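Local coordinates for protein NADH-dependent FAD reductase (Streptomyces globisporus, PDB 4R82) that uses NADH to reduce FAD, supplying freely diffusing FADH2 to the halogenase and monooxygenase that help build the enediyne antitumor antibiotic C-1027, at residues V62-G67 against Q74-L79. Numbering follows the deposited sequence.
With FAD (flavin-adenine dinucleotide), chain K.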
loop_
_atom_site.group_PDB
_atom_site.type_symbol
_atom_site.label_atom_id
_atom_site.label_comp_id
_atom_site.label_asym_id
_atom_site.label_seq_id
_atom_site.Cartn_x
_atom_site.Cartn_y
_atom_site.Cartn_z
ATOM N N VAL A 62 5.903 8.576 -4.603
ATOM C CA VAL A 62 4.778 7.793 -4.071
ATOM C C VAL A 62 3.841 7.492 -5.210
ATOM O O VAL A 62 3.951 8.090 -6.284
ATOM C CB VAL A 62 3.998 8.559 -2.980
ATOM C CG1 VAL A 62 4.934 8.945 -1.854
ATOM C CG2 VAL A 62 3.325 9.817 -3.566
ATOM N N LEU A 63 2.914 6.562 -4.999
ATOM C CA LEU A 63 1.894 6.330 -6.015
ATOM C C LEU A 63 0.522 6.199 -5.384
ATOM O O LEU A 63 0.398 5.913 -4.185
ATOM C CB LEU A 63 2.225 5.121 -6.918
ATOM C CG LEU A 63 2.242 3.694 -6.353
ATOM C CD1 LEU A 63 0.825 3.133 -6.173
ATOM C CD2 LEU A 63 3.064 2.796 -7.276
ATOM N N ILE A 64 -0.499 6.444 -6.200
ATOM C CA ILE A 64 -1.871 6.111 -5.856
ATOM C C ILE A 64 -2.509 5.419 -7.056
ATOM O O ILE A 64 -2.093 5.627 -8.207
ATOM C CB ILE A 64 -2.702 7.361 -5.472
ATOM C CG1 ILE A 64 -2.630 8.419 -6.579
ATOM C CG2 ILE A 64 -2.214 7.951 -4.150
ATOM C CD1 ILE A 64 -3.463 9.669 -6.267
ATOM N N CYS A 65 -3.529 4.605 -6.792
ATOM C CA CYS A 65 -4.263 3.938 -7.864
ATOM C C CYS A 65 -5.681 4.450 -7.801
ATOM O O CYS A 65 -6.303 4.391 -6.741
ATOM C CB CYS A 65 -4.281 2.425 -7.636
ATOM S SG CYS A 65 -2.617 1.707 -7.557
ATOM N N VAL A 66 -6.183 4.949 -8.926
ATOM C CA VAL A 66 -7.479 5.613 -8.960
ATOM C C VAL A 66 -8.337 5.007 -10.054
ATOM O O VAL A 66 -7.910 4.905 -11.213
ATOM C CB VAL A 66 -7.322 7.133 -9.194
ATOM C CG1 VAL A 66 -8.676 7.820 -9.254
ATOM C CG2 VAL A 66 -6.487 7.748 -8.076
ATOM N N GLY A 67 -9.548 4.597 -9.690
ATOM C CA GLY A 67 -10.464 4.000 -10.642
ATOM C C GLY A 67 -10.743 4.899 -11.827
ATOM O O GLY A 67 -10.925 6.118 -11.676
ATOM N N GLN A 74 -10.443 12.091 -13.619
ATOM C CA GLN A 74 -10.413 13.145 -14.641
ATOM C C GLN A 74 -9.596 14.345 -14.156
ATOM O O GLN A 74 -8.848 14.958 -14.928
ATOM C CB GLN A 74 -11.830 13.566 -15.053
ATOM N N ARG A 75 -9.695 14.654 -12.865
ATOM C CA ARG A 75 -8.922 15.769 -12.304
ATOM C C ARG A 75 -7.427 15.521 -12.332
ATOM O O ARG A 75 -6.660 16.381 -12.760
ATOM C CB ARG A 75 -9.339 16.035 -10.866
ATOM C CG ARG A 75 -10.790 16.383 -10.709
ATOM C CD ARG A 75 -11.075 17.796 -11.165
ATOM N NE ARG A 75 -12.273 18.293 -10.500
ATOM C CZ ARG A 75 -13.505 18.059 -10.934
ATOM N NH1 ARG A 75 -13.687 17.351 -12.042
ATOM N NH2 ARG A 75 -14.549 18.536 -10.270
ATOM N N LEU A 76 -7.018 14.353 -11.851
ATOM C CA LEU A 76 -5.609 13.997 -11.801
ATOM C C LEU A 76 -4.981 13.946 -13.182
ATOM O O LEU A 76 -3.806 14.269 -13.345
ATOM C CB LEU A 76 -5.416 12.658 -11.099
ATOM C CG LEU A 76 -5.716 12.621 -9.607
ATOM C CD1 LEU A 76 -5.787 11.182 -9.120
ATOM C CD2 LEU A 76 -4.656 13.407 -8.846
ATOM N N THR A 77 -5.756 13.539 -14.184
ATOM C CA THR A 77 -5.218 13.517 -15.539
ATOM C C THR A 77 -5.015 14.936 -16.067
ATOM O O THR A 77 -4.157 15.173 -16.916
ATOM C CB THR A 77 -6.085 12.688 -16.503
ATOM O OG1 THR A 77 -7.379 13.287 -16.644
ATOM C CG2 THR A 77 -6.234 11.276 -15.975
ATOM N N ALA A 78 -5.795 15.882 -15.551
ATOM C CA ALA A 78 -5.748 17.259 -16.054
ATOM C C ALA A 78 -4.815 18.180 -15.262
ATOM O O ALA A 78 -4.379 19.196 -15.783
ATOM C CB ALA A 78 -7.140 17.853 -16.094
ATOM N N LEU A 79 -4.525 17.832 -14.014
ATOM C CA LEU A 79 -3.791 18.734 -13.116
ATOM C C LEU A 79 -2.364 18.265 -12.859
ATOM O O LEU A 79 -2.084 17.072 -12.901
ATOM C CB LEU A 79 -4.537 18.870 -11.782
ATOM C CG LEU A 79 -5.929 19.497 -11.920
ATOM C CD1 LEU A 79 -6.714 19.390 -10.619
ATOM C CD2 LEU A 79 -5.793 20.939 -12.340
HETATM N N1 FAD K . -11.003 4.522 -4.831
HETATM C C2 FAD K . -9.933 4.483 -5.609
HETATM O O2 FAD K . -10.071 4.759 -6.962
HETATM N N3 FAD K . -8.709 4.208 -5.165
HETATM C C4 FAD K . -8.527 3.935 -3.864
HETATM O O4 FAD K . -7.262 3.651 -3.385
HETATM C C4X FAD K . -9.643 3.933 -2.980
HETATM N N5 FAD K . -9.461 3.633 -1.656
HETATM C C5X FAD K . -10.543 3.672 -0.827
HETATM C C6 FAD K . -10.348 3.381 0.548
HETATM C C7 FAD K . -11.451 3.393 1.405
HETATM C C7M FAD K . -11.273 3.080 2.908
HETATM C C8 FAD K . -12.729 3.709 0.912
HETATM C C8M FAD K . -13.907 3.726 1.867
HETATM C C9 FAD K . -12.921 4.000 -0.448
HETATM C C9A FAD K . -11.815 3.984 -1.332
HETATM N N10 FAD K . -11.996 4.276 -2.671
HETATM C C10 FAD K . -10.904 4.245 -3.488
HETATM C "C1'" FAD K . -13.308 4.593 -3.240
HETATM C "C2'" FAD K . -13.572 6.081 -3.367
HETATM O "O2'" FAD K . -13.191 6.712 -2.154
HETATM C "C3'" FAD K . -15.071 6.300 -3.534
HETATM O "O3'" FAD K . -15.751 5.589 -2.517
HETATM C "C4'" FAD K . -15.553 5.739 -4.835
HETATM O "O4'" FAD K . -14.621 6.067 -5.829
HETATM C "C5'" FAD K . -16.981 6.232 -5.181
HETATM O "O5'" FAD K . -17.037 7.607 -5.598
HETATM P P FAD K . -16.015 8.228 -6.723
HETATM O O1P FAD K . -16.685 9.345 -7.512
HETATM O O2P FAD K . -15.612 7.121 -7.669
HETATM O O3P FAD K . -14.806 8.786 -6.013
#
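Beside the flavin-binding strand 61-67 of this reductase lies helix 71-78; between 62-67 and 74-79 the contact is carried by L76, whose CD1 methyl touches both V66 and I64. V66 CG2 lies 3.7 Å from L76 CD1, the two side chains meeting at a slant, whereas I64 comes tip to tip, its CD1 4.0 Å from the same methyl. The two valine branches divide the work: CG1 stands anti to the backbone N (chi1 179°), on the flavin's side at 4.1 Å from FAD O2, while CG2 serves the helix. In I64, an extended outer chain (chi2 179°) carries CD1 out to the leucine. F149 and F82 also pack on L76 and I64, in a buried apolar cluster where strand 35-39, further round the sheet, adds V37 against I64 and V39 against L76.

The backbone of the same strand binds the pyrimidine edge of the isoalloxazine. C65 O accepts from FAD N3 at 2.9 Å and G67 N donates to FAD O2 at 2.8 Å, both nearly straight. S51, itself an FAD-binding residue, bonds through OG to C65 N and so ties down the same strand. I64 and V66 turned to the helix, L63 and C65 packed on L63 and V55 of the second subunit, and main-chain atoms clasping the flavin ring illustrate how the split β-barrel of the FMN-binding flavin reductases holds its substrate.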